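Local coordinates for probable ABC transporter phosphite binding protein PhnD1 (Prochlorococcus marinus str. MIT 9301, PDB 5LQ5) that binds inorganic phosphite strongly, and methylphosphonate and phosphate only very weakly, probably as the solute-binding component of an ABC transporter, at residues G9-Q14 with I44-A49; L58-F63 with Y206-Q211; S92-N97 with L196-P201; S106-L111 with E134-Q139. One frame throughout, in Å; residues are numbered along the deposited sequence.

Interaction 1: G9-Q14 with I44-A49; sequences GAIPDQ and INYIAA. With PO3 (phosphite ion), chain B.
One face of the Y46 ring lies on I11, whose CB stands over the ring centre, 4.0 Å from the centroid and only 5° off the normal, a CH-pi contact. The phosphite meets the edge of the same ring: Y46 OH donates a hydrogen bond of 2.6 Å to PO3 O3. I11 CG1 sits between its own backbone N and carbonyl carbon (chi1 53°), which sends CD1 along the ring toward the hydroxyl end, 3.5 Å from Y46 CE1. Its other branch, CG2, reaches 4.0 Å to A49 CB one helical turn on, and the isoleucine thus fills the angle between ring and helix. P12, the centre of an inverse gamma turn, presses its ring against the start of the helix, with P12 CG 3.5 Å from N45 CA, while P12 CD approaches Y46 CD2 obliquely. D13 CB lies 3.2 Å from Y46 OH, but the carboxylate turns away and its OD2 is hydrogen-bonded to Y206 OH. N45 is the N-cap, its OD1 accepting from A48 N at 2.8 Å. A leucine in place of Y46 would probably leave PO3 O3 without this hydroxyl donor and uncover the side of I11 that the ring now shields. S126, T127, S128 and H158 supply further hydrogen bonds to the phosphite in the ligand pocket. The contact thus joins the loop after strand 5-10 to the N-terminal end of helix 46-54, with F63 of strand 60-63 touching both I11 and A49 and L19 of helix 16-34 packing on P12 and D13.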
# COMPACT_ATOMS: atom_id res chain seq x y z
N GLY A 9 -11.18 -2.77 6.66
CA GLY A 9 -10.65 -3.35 5.42
C GLY A 9 -9.24 -2.82 5.13
O GLY A 9 -8.70 -1.94 5.84
N ALA A 10 -8.66 -3.37 4.08
CA ALA A 10 -7.31 -3.00 3.68
C ALA A 10 -7.03 -3.46 2.26
O ALA A 10 -7.45 -4.53 1.85
CB ALA A 10 -6.31 -3.62 4.61
N ILE A 11 -6.27 -2.67 1.52
CA ILE A 11 -5.78 -3.14 0.24
C ILE A 11 -4.94 -4.41 0.46
O ILE A 11 -4.13 -4.46 1.41
CB ILE A 11 -5.00 -2.08 -0.57
CG1 ILE A 11 -3.86 -1.47 0.26
CG2 ILE A 11 -5.97 -1.00 -1.10
CD1 ILE A 11 -2.87 -0.72 -0.59
N PRO A 12 -5.09 -5.43 -0.39
CA PRO A 12 -4.37 -6.70 -0.21
C PRO A 12 -2.97 -6.65 -0.83
O PRO A 12 -2.69 -7.25 -1.86
CB PRO A 12 -5.27 -7.70 -0.91
CG PRO A 12 -5.96 -6.91 -1.99
CD PRO A 12 -6.14 -5.53 -1.42
N ASP A 13 -2.10 -5.89 -0.16
CA ASP A 13 -0.77 -5.50 -0.68
C ASP A 13 0.32 -6.51 -0.32
O ASP A 13 1.46 -6.38 -0.76
CB ASP A 13 -0.40 -4.08 -0.24
CG ASP A 13 -0.07 -3.97 1.25
OD1 ASP A 13 -0.50 -4.82 2.06
OD2 ASP A 13 0.65 -3.03 1.61
N GLN A 14 -0.06 -7.47 0.52
CA GLN A 14 0.81 -8.53 1.02
C GLN A 14 0.01 -9.83 1.12
O GLN A 14 -1.20 -9.82 0.98
CB GLN A 14 1.38 -8.12 2.41
CG GLN A 14 2.35 -6.96 2.28
CD GLN A 14 2.65 -6.34 3.61
OE1 GLN A 14 2.05 -5.35 4.01
NE2 GLN A 14 3.57 -6.91 4.28
N ILE A 44 -10.60 -9.39 -2.26
CA ILE A 44 -9.79 -10.13 -3.25
C ILE A 44 -8.70 -9.31 -3.95
O ILE A 44 -7.69 -9.88 -4.35
CB ILE A 44 -10.63 -10.89 -4.30
CG1 ILE A 44 -11.50 -9.93 -5.12
CG2 ILE A 44 -11.41 -12.02 -3.63
CD1 ILE A 44 -12.03 -10.57 -6.39
N ASN A 45 -8.91 -7.99 -4.11
CA ASN A 45 -7.96 -7.15 -4.87
C ASN A 45 -8.13 -5.67 -4.50
O ASN A 45 -9.00 -5.33 -3.67
CB ASN A 45 -8.06 -7.42 -6.37
CG ASN A 45 -9.43 -7.14 -6.96
OD1 ASN A 45 -10.14 -6.23 -6.51
ND2 ASN A 45 -9.82 -7.92 -7.95
N TYR A 46 -7.28 -4.80 -5.05
CA TYR A 46 -7.34 -3.39 -4.70
C TYR A 46 -8.66 -2.76 -5.13
O TYR A 46 -9.19 -1.93 -4.42
CB TYR A 46 -6.21 -2.61 -5.34
CG TYR A 46 -4.81 -2.69 -4.69
CD1 TYR A 46 -4.05 -1.53 -4.52
CD2 TYR A 46 -4.23 -3.89 -4.33
CE1 TYR A 46 -2.79 -1.59 -4.00
CE2 TYR A 46 -2.93 -3.95 -3.87
CZ TYR A 46 -2.21 -2.80 -3.67
OH TYR A 46 -0.91 -2.83 -3.19
N ILE A 47 -9.20 -3.17 -6.28
CA ILE A 47 -10.46 -2.60 -6.74
C ILE A 47 -11.56 -2.91 -5.75
O ILE A 47 -12.40 -2.07 -5.46
CB ILE A 47 -10.81 -3.07 -8.16
CG1 ILE A 47 -9.91 -2.38 -9.15
CG2 ILE A 47 -12.27 -2.79 -8.49
CD1 ILE A 47 -9.96 -2.98 -10.55
N ALA A 48 -11.54 -4.13 -5.23
CA ALA A 48 -12.56 -4.57 -4.26
C ALA A 48 -12.51 -3.75 -2.96
O ALA A 48 -13.52 -3.59 -2.27
CB ALA A 48 -12.43 -6.06 -3.97
N ALA A 49 -11.32 -3.29 -2.59
CA ALA A 49 -11.20 -2.42 -1.42
C ALA A 49 -11.89 -1.07 -1.65
O ALA A 49 -12.66 -0.60 -0.81
CB ALA A 49 -9.74 -2.25 -1.05
P PO3 B . 0.37 0.84 -2.35
O1 PO3 B . 1.79 1.50 -2.36
O2 PO3 B . -0.74 1.68 -3.09
O3 PO3 B . 0.42 -0.62 -2.86

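Interaction 2: L58-F63 with Y206-Q211; sequences LDLVWF and YHWVAQ. With PO3 (phosphite ion), chain B.
W62 and W208, facing each other as an antiparallel non-hydrogen-bonded pair, form with Y206 an aromatic cluster, the densest part of this contact. The edge of the six-membered ring of W62 points at the face of the five-membered ring of W208 (edge-to-face, planes 54° apart), with W62 CE3 3.6 Å from W208 CE2. W62 CB lies over the six-membered ring of W208 in a CH-pi contact. CG of W62 is anti to the backbone N (chi1 -177°), which swings the indole to Y206; there Y206 CB rests on one indole face, 3.4 Å from W62 CZ2. The Y206 and W62 rings are nearly parallel yet slid apart, barely overlapping. Y206 OH, hydrogen-bonded to D13 and N176, comes 3.6 Å from PO3 P. Across the strands fewer atoms meet on the face of V61, F63, H207 and V209, where V209 CG2 touches the F63 edge 3.7 Å from CD2, though every touching residue is buried. The end away from the phosphite is secured by polar bonds: Q211 N donates to D59 O, and Q211, bent at chi2, sends NE2 to L58 O (2.9 Å, 170°) and also to F53 O. Backbone pairs V61-V209 and F63-H207 tie the strands together. Both lie inside the mixed sheet of this lobe, 60-63 beside 5-10 and 207-210 beside 79-84; helix 16-34 covers the tryptophan face and helix 46-54 the face of F63 and V209.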
# COMPACT_ATOMS: atom_id res chain seq x y z
N LEU A 58 -17.38 -1.71 3.88
CA LEU A 58 -16.20 -1.40 4.69
C LEU A 58 -16.28 0.04 5.24
O LEU A 58 -16.64 0.96 4.53
CB LEU A 58 -14.92 -1.56 3.84
CG LEU A 58 -14.69 -2.90 3.18
CD1 LEU A 58 -13.51 -2.80 2.22
CD2 LEU A 58 -14.46 -4.02 4.20
N ASP A 59 -15.98 0.19 6.52
CA ASP A 59 -16.08 1.48 7.21
C ASP A 59 -14.79 2.25 7.42
O ASP A 59 -14.81 3.47 7.46
CB ASP A 59 -16.69 1.28 8.60
CG ASP A 59 -18.09 0.72 8.53
OD1 ASP A 59 -18.89 1.22 7.69
OD2 ASP A 59 -18.39 -0.20 9.34
N LEU A 60 -13.71 1.52 7.61
CA LEU A 60 -12.41 2.05 7.95
C LEU A 60 -11.39 1.20 7.22
O LEU A 60 -11.30 0.00 7.46
CB LEU A 60 -12.17 1.95 9.45
CG LEU A 60 -10.78 2.38 9.93
CD1 LEU A 60 -10.52 3.87 9.73
CD2 LEU A 60 -10.67 2.01 11.41
N VAL A 61 -10.66 1.79 6.30
CA VAL A 61 -9.80 1.04 5.36
C VAL A 61 -8.41 1.61 5.28
O VAL A 61 -8.23 2.82 5.18
CB VAL A 61 -10.42 1.01 3.95
CG1 VAL A 61 -9.55 0.27 2.96
CG2 VAL A 61 -11.79 0.36 3.96
N TRP A 62 -7.43 0.72 5.36
CA TRP A 62 -6.01 0.99 5.11
C TRP A 62 -5.77 0.97 3.60
O TRP A 62 -5.76 -0.10 2.97
CB TRP A 62 -5.18 -0.02 5.83
CG TRP A 62 -3.69 0.14 5.76
CD1 TRP A 62 -2.82 -0.72 5.15
CD2 TRP A 62 -2.90 1.18 6.31
NE1 TRP A 62 -1.52 -0.30 5.31
CE2 TRP A 62 -1.54 0.87 6.01
CE3 TRP A 62 -3.19 2.35 7.01
CZ2 TRP A 62 -0.49 1.70 6.40
CZ3 TRP A 62 -2.12 3.18 7.39
CH2 TRP A 62 -0.78 2.82 7.09
N PHE A 63 -5.71 2.17 3.03
CA PHE A 63 -5.53 2.38 1.61
C PHE A 63 -4.07 2.77 1.28
O PHE A 63 -3.33 3.29 2.13
CB PHE A 63 -6.44 3.51 1.09
CG PHE A 63 -7.86 3.09 0.79
CD1 PHE A 63 -8.11 2.15 -0.22
CD2 PHE A 63 -8.93 3.59 1.50
CE1 PHE A 63 -9.42 1.75 -0.51
CE2 PHE A 63 -10.22 3.23 1.19
CZ PHE A 63 -10.47 2.28 0.19
N TYR A 206 0.53 5.40 2.14
CA TYR A 206 -0.58 4.76 2.82
C TYR A 206 -1.29 5.65 3.82
O TYR A 206 -0.69 6.53 4.43
CB TYR A 206 -0.13 3.50 3.56
CG TYR A 206 0.36 2.36 2.70
CD1 TYR A 206 -0.46 1.27 2.49
CD2 TYR A 206 1.64 2.32 2.17
CE1 TYR A 206 -0.05 0.18 1.74
CE2 TYR A 206 2.08 1.23 1.39
CZ TYR A 206 1.24 0.15 1.21
OH TYR A 206 1.73 -0.91 0.45
N HIS A 207 -2.59 5.39 3.99
CA HIS A 207 -3.42 6.11 4.94
C HIS A 207 -4.74 5.44 5.23
O HIS A 207 -5.28 4.70 4.39
CB HIS A 207 -3.66 7.55 4.48
CG HIS A 207 -4.35 7.69 3.16
ND1 HIS A 207 -3.74 7.40 1.95
CD2 HIS A 207 -5.57 8.17 2.84
CE1 HIS A 207 -4.58 7.66 0.96
NE2 HIS A 207 -5.70 8.14 1.48
N TRP A 208 -5.22 5.67 6.45
CA TRP A 208 -6.53 5.25 6.88
C TRP A 208 -7.58 6.22 6.40
O TRP A 208 -7.44 7.42 6.57
CB TRP A 208 -6.64 5.18 8.40
CG TRP A 208 -5.91 4.03 9.06
CD1 TRP A 208 -4.75 4.08 9.80
CD2 TRP A 208 -6.35 2.67 9.09
NE1 TRP A 208 -4.44 2.83 10.24
CE2 TRP A 208 -5.41 1.95 9.84
CE3 TRP A 208 -7.43 1.99 8.53
CZ2 TRP A 208 -5.53 0.58 10.05
CZ3 TRP A 208 -7.57 0.64 8.76
CH2 TRP A 208 -6.62 -0.05 9.50
N VAL A 209 -8.68 5.67 5.91
CA VAL A 209 -9.84 6.40 5.45
C VAL A 209 -11.07 5.85 6.14
O VAL A 209 -11.30 4.65 6.13
CB VAL A 209 -10.01 6.33 3.92
CG1 VAL A 209 -11.22 7.16 3.47
CG2 VAL A 209 -8.75 6.83 3.20
N ALA A 210 -11.92 6.75 6.68
CA ALA A 210 -13.18 6.35 7.31
C ALA A 210 -14.39 6.92 6.57
O ALA A 210 -14.31 8.00 5.94
CB ALA A 210 -13.24 6.80 8.78
N GLN A 211 -15.51 6.23 6.66
CA GLN A 211 -16.81 6.73 6.20
C GLN A 211 -17.15 8.01 6.94
O GLN A 211 -16.80 8.20 8.12
CB GLN A 211 -17.95 5.72 6.41
CG GLN A 211 -17.81 4.42 5.67
CD GLN A 211 -18.04 4.51 4.17
OE1 GLN A 211 -18.49 5.52 3.65
NE2 GLN A 211 -17.72 3.44 3.49
P PO3 B . 0.37 0.84 -2.35
O1 PO3 B . 1.79 1.50 -2.36
O2 PO3 B . -0.74 1.68 -3.09
O3 PO3 B . 0.42 -0.62 -2.86

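Interaction 3: S92-N97 with L196-P201; sequences SVFVVN and LFWITP
L196 CD1 reaches across to V93 CG1, 3.6 Å away, the two side chains crossing at about a right angle. F197 and W198 then both face F94: F94 O takes F197 N at 2.8 Å and W198 N at 3.2 Å, F94 N in turn donates to W198 O, and the register slips by one residue, a classic beta bulge. F197 CB packs on V96 CG1. With chi1 near 180° (-168°) the W198 indole extends alongside F94, where F94 CD2 meets its edge 3.7 Å from W198 CE3 with the planes oblique. The pairing lies at one margin of the five-stranded mixed sheet of a periplasmic binding protein lobe: strand 194-199 is outermost and 92-97 separates it from 172-176. I199 follows on the side of V93, their CG1 atoms 4.1 Å apart. T200 closes the ladder with both backbone and side chain, since its N donates to S92 O (3.0 Å, 177°) while its OG1 accepts from S92 N at 3.0 Å and donates to P201 O. A valine here would probably leave S92 N and P201 O without their hydroxyl partner. T200 CG2 fits against the edge of F94, 3.8 Å from CE2.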
# COMPACT_ATOMS: atom_id res chain seq x y z
N SER A 92 9.75 3.34 -3.31
CA SER A 92 9.76 2.04 -3.94
C SER A 92 11.19 1.57 -4.14
O SER A 92 12.15 2.37 -4.15
CB SER A 92 9.09 2.07 -5.31
OG SER A 92 7.74 2.55 -5.25
N VAL A 93 11.30 0.28 -4.37
CA VAL A 93 12.51 -0.35 -4.89
C VAL A 93 12.22 -1.08 -6.18
O VAL A 93 11.13 -1.65 -6.41
CB VAL A 93 13.15 -1.33 -3.88
CG1 VAL A 93 13.59 -0.56 -2.65
CG2 VAL A 93 12.23 -2.51 -3.51
N PHE A 94 13.19 -0.99 -7.07
CA PHE A 94 13.32 -1.87 -8.20
C PHE A 94 14.27 -2.99 -7.82
O PHE A 94 15.35 -2.74 -7.29
CB PHE A 94 13.83 -1.14 -9.42
CG PHE A 94 12.82 -0.21 -10.07
CD1 PHE A 94 12.18 -0.55 -11.24
CD2 PHE A 94 12.53 1.01 -9.51
CE1 PHE A 94 11.28 0.33 -11.84
CE2 PHE A 94 11.61 1.90 -10.09
CZ PHE A 94 10.98 1.55 -11.26
N VAL A 95 13.87 -4.22 -8.10
CA VAL A 95 14.66 -5.41 -7.85
C VAL A 95 14.86 -6.20 -9.13
O VAL A 95 13.99 -6.18 -10.05
CB VAL A 95 14.07 -6.31 -6.77
CG1 VAL A 95 13.95 -5.58 -5.45
CG2 VAL A 95 12.75 -6.92 -7.17
N VAL A 96 16.00 -6.90 -9.20
CA VAL A 96 16.34 -7.74 -10.33
C VAL A 96 16.78 -9.12 -9.88
O VAL A 96 17.31 -9.29 -8.79
CB VAL A 96 17.42 -7.14 -11.24
CG1 VAL A 96 16.90 -5.86 -11.91
CG2 VAL A 96 18.69 -6.84 -10.44
N ASN A 97 16.53 -10.10 -10.75
CA ASN A 97 16.95 -11.47 -10.52
C ASN A 97 18.48 -11.49 -10.72
O ASN A 97 19.01 -10.87 -11.65
CB ASN A 97 16.28 -12.42 -11.50
CG ASN A 97 16.59 -13.87 -11.21
OD1 ASN A 97 17.69 -14.33 -11.44
ND2 ASN A 97 15.61 -14.60 -10.69
N LEU A 196 18.75 -5.79 -4.94
CA LEU A 196 18.30 -4.39 -5.06
C LEU A 196 18.98 -3.73 -6.25
O LEU A 196 20.22 -3.72 -6.36
CB LEU A 196 18.55 -3.59 -3.78
CG LEU A 196 18.24 -2.08 -3.82
CD1 LEU A 196 16.72 -1.88 -3.86
CD2 LEU A 196 18.83 -1.34 -2.63
N PHE A 197 18.15 -3.12 -7.09
CA PHE A 197 18.57 -2.42 -8.33
C PHE A 197 18.57 -0.91 -8.19
O PHE A 197 19.54 -0.25 -8.58
CB PHE A 197 17.75 -2.89 -9.55
CG PHE A 197 18.19 -2.29 -10.87
CD1 PHE A 197 19.38 -2.65 -11.46
CD2 PHE A 197 17.40 -1.37 -11.54
CE1 PHE A 197 19.78 -2.10 -12.66
CE2 PHE A 197 17.77 -0.85 -12.75
CZ PHE A 197 19.00 -1.19 -13.31
N TRP A 198 17.49 -0.36 -7.65
CA TRP A 198 17.33 1.09 -7.48
C TRP A 198 16.31 1.42 -6.40
O TRP A 198 15.31 0.72 -6.27
CB TRP A 198 16.97 1.78 -8.80
CG TRP A 198 17.05 3.26 -8.81
CD1 TRP A 198 18.17 4.01 -8.56
CD2 TRP A 198 16.02 4.19 -9.14
NE1 TRP A 198 17.89 5.33 -8.68
CE2 TRP A 198 16.58 5.49 -9.04
CE3 TRP A 198 14.66 4.07 -9.49
CZ2 TRP A 198 15.84 6.64 -9.29
CZ3 TRP A 198 13.93 5.23 -9.74
CH2 TRP A 198 14.52 6.50 -9.62
N ILE A 199 16.61 2.47 -5.64
CA ILE A 199 15.67 3.08 -4.68
C ILE A 199 15.18 4.40 -5.28
O ILE A 199 15.95 5.25 -5.71
CB ILE A 199 16.29 3.31 -3.28
CG1 ILE A 199 16.80 2.00 -2.68
CG2 ILE A 199 15.30 4.00 -2.37
CD1 ILE A 199 17.76 2.22 -1.50
N THR A 200 13.86 4.57 -5.30
CA THR A 200 13.23 5.76 -5.89
C THR A 200 13.25 7.00 -4.99
O THR A 200 13.45 6.89 -3.77
CB THR A 200 11.75 5.50 -6.25
OG1 THR A 200 10.92 5.45 -5.06
CG2 THR A 200 11.58 4.19 -7.08
N PRO A 201 12.97 8.18 -5.59
CA PRO A 201 12.60 9.34 -4.80
C PRO A 201 11.34 9.10 -3.96
O PRO A 201 10.61 8.13 -4.17
CB PRO A 201 12.33 10.42 -5.86
CG PRO A 201 13.11 10.01 -7.05
CD PRO A 201 13.01 8.52 -7.03

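Interaction 4: S106-L111 with E134-Q139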
# COMPACT_ATOMS: atom_id res chain seq x y z
N SER A 106 22.54 4.19 -9.52
CA SER A 106 22.54 5.32 -8.56
C SER A 106 21.97 6.60 -9.16
O SER A 106 22.08 7.69 -8.59
CB SER A 106 23.96 5.58 -8.04
OG SER A 106 24.84 5.78 -9.14
N ASN A 107 21.36 6.45 -10.33
CA ASN A 107 20.69 7.55 -11.03
C ASN A 107 19.49 7.00 -11.79
O ASN A 107 19.55 5.90 -12.34
CB ASN A 107 21.64 8.23 -12.03
CG ASN A 107 21.02 9.45 -12.67
OD1 ASN A 107 20.52 9.39 -13.80
ND2 ASN A 107 21.00 10.56 -11.93
N ILE A 108 18.41 7.77 -11.83
CA ILE A 108 17.17 7.37 -12.51
C ILE A 108 17.36 6.95 -13.99
O ILE A 108 16.67 6.07 -14.49
CB ILE A 108 16.08 8.48 -12.43
CG1 ILE A 108 14.70 7.97 -12.89
CG2 ILE A 108 16.46 9.71 -13.25
CD1 ILE A 108 13.58 8.92 -12.57
N LYS A 109 18.30 7.58 -14.69
CA LYS A 109 18.53 7.28 -16.13
C LYS A 109 18.97 5.82 -16.40
O LYS A 109 18.75 5.27 -17.50
CB LYS A 109 19.55 8.26 -16.74
CG LYS A 109 19.15 9.73 -16.69
CD LYS A 109 18.31 10.18 -17.87
CE LYS A 109 18.32 11.70 -18.00
NZ LYS A 109 17.59 12.18 -19.20
N GLY A 110 19.54 5.20 -15.36
CA GLY A 110 19.94 3.78 -15.36
C GLY A 110 18.78 2.80 -15.54
O GLY A 110 18.96 1.62 -15.87
N LEU A 111 17.56 3.27 -15.31
CA LEU A 111 16.37 2.43 -15.55
C LEU A 111 16.24 1.98 -17.01
O LEU A 111 15.56 1.01 -17.29
CB LEU A 111 15.08 3.14 -15.12
CG LEU A 111 14.88 3.34 -13.63
CD1 LEU A 111 13.60 4.16 -13.43
CD2 LEU A 111 14.82 2.03 -12.86
N GLU A 134 6.06 3.40 -12.63
CA GLU A 134 5.80 3.78 -14.03
C GLU A 134 6.20 5.25 -14.31
O GLU A 134 6.81 5.55 -15.34
CB GLU A 134 4.35 3.51 -14.47
CG GLU A 134 4.17 3.71 -15.97
CD GLU A 134 2.89 3.14 -16.57
OE1 GLU A 134 2.02 2.62 -15.85
OE2 GLU A 134 2.74 3.26 -17.81
N TYR A 135 5.81 6.14 -13.41
CA TYR A 135 6.20 7.54 -13.49
C TYR A 135 7.72 7.69 -13.64
O TYR A 135 8.19 8.42 -14.52
CB TYR A 135 5.67 8.30 -12.26
CG TYR A 135 5.97 9.77 -12.19
CD1 TYR A 135 5.26 10.67 -12.98
CD2 TYR A 135 6.87 10.25 -11.27
CE1 TYR A 135 5.51 12.03 -12.89
CE2 TYR A 135 7.12 11.60 -11.15
CZ TYR A 135 6.44 12.48 -11.95
OH TYR A 135 6.70 13.80 -11.80
N PHE A 136 8.47 7.01 -12.79
CA PHE A 136 9.95 7.10 -12.81
C PHE A 136 10.56 6.46 -14.04
O PHE A 136 11.48 7.01 -14.67
CB PHE A 136 10.56 6.55 -11.54
CG PHE A 136 10.17 7.30 -10.29
CD1 PHE A 136 10.30 8.68 -10.18
CD2 PHE A 136 9.66 6.59 -9.21
CE1 PHE A 136 9.92 9.34 -9.02
CE2 PHE A 136 9.28 7.24 -8.05
CZ PHE A 136 9.41 8.61 -7.94
N LEU A 137 10.01 5.31 -14.43
CA LEU A 137 10.43 4.64 -15.68
C LEU A 137 10.28 5.61 -16.86
O LEU A 137 11.20 5.81 -17.67
CB LEU A 137 9.61 3.38 -15.95
CG LEU A 137 10.05 2.17 -15.13
CD1 LEU A 137 8.93 1.14 -15.03
CD2 LEU A 137 11.29 1.52 -15.72
N ASN A 138 9.12 6.24 -16.93
CA ASN A 138 8.80 7.19 -18.00
C ASN A 138 9.76 8.38 -18.01
O ASN A 138 10.17 8.83 -19.07
CB ASN A 138 7.36 7.69 -17.91
CG ASN A 138 6.32 6.64 -18.27
OD1 ASN A 138 6.60 5.51 -18.70
ND2 ASN A 138 5.10 7.01 -18.05
N GLN A 139 10.15 8.84 -16.84
CA GLN A 139 11.13 9.94 -16.74
C GLN A 139 12.49 9.54 -17.31
O GLN A 139 13.17 10.36 -17.89
CB GLN A 139 11.29 10.38 -15.30
CG GLN A 139 10.13 11.26 -14.83
CD GLN A 139 10.36 11.87 -13.47
OE1 GLN A 139 10.98 11.25 -12.60
NE2 GLN A 139 9.85 13.08 -13.27
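I108 and L111 project from a 3-10 segment against helix 127-139, an apolar contact between a turn of the loop joining strands 92-97 and 119-121 and the last turns of a helix in the same lobe of this periplasmic binding protein. Both side chains aim at the backbone of F136. I108 has both its torsions near 180° (chi1 -168°, chi2 169°), a straight chain that carries CD1 into the groove between F136 and Q139; it lies 3.5 Å from F136 O and 4.0 Å from F136 CB, and meets the F136 ring obliquely. Q139, extended beyond CG, crosses I108 at about a right angle and borders the outer side of that groove, its CB 3.9 Å from I108 CD1. L111 comes in one turn later: CD1 lies against the carbonyl of F136, 3.8 Å from O, while CB faces L137 CD2 at 4.2 Å. The L137 side chain starts out away from the loop, but its end bends back to L111. The aromatic ring of F136 leads off toward T200, P201 and W198, and F94 and W198 continue the apolar layer beneath L111. The 3-10 turn begins with an Asx turn in which N107 OD1 accepts from K109 N at 3.0 Å, the donor standing above the carbonyl plane. At the exposed margin, Q139 OE1 lies in the plane of the F136 ring at its edge and 3.5 Å from I108 CD1.

In the fold
The four contacts fall into two groups on either side of the phosphite, matching the two-lobed build of periplasmic binding proteins. Interactions 1 and 2, centres 11 Å apart, share the six-stranded sheet, where strands 5-10 and 60-63 are neighbours, and both touch the ion; the bond between D13 and Y206 joins them directly. Interactions 3 and 4, centres 10 Å apart, belong to the other lobe, where F136 packs on T200 and P201 and I108 on W198. About 28 Å separates the centres of interactions 2 and 3. Along the chain interaction 1 closes first; interaction 4 is nested within 3, and 3 within 2, so the chain leaves the first lobe, builds the second and returns.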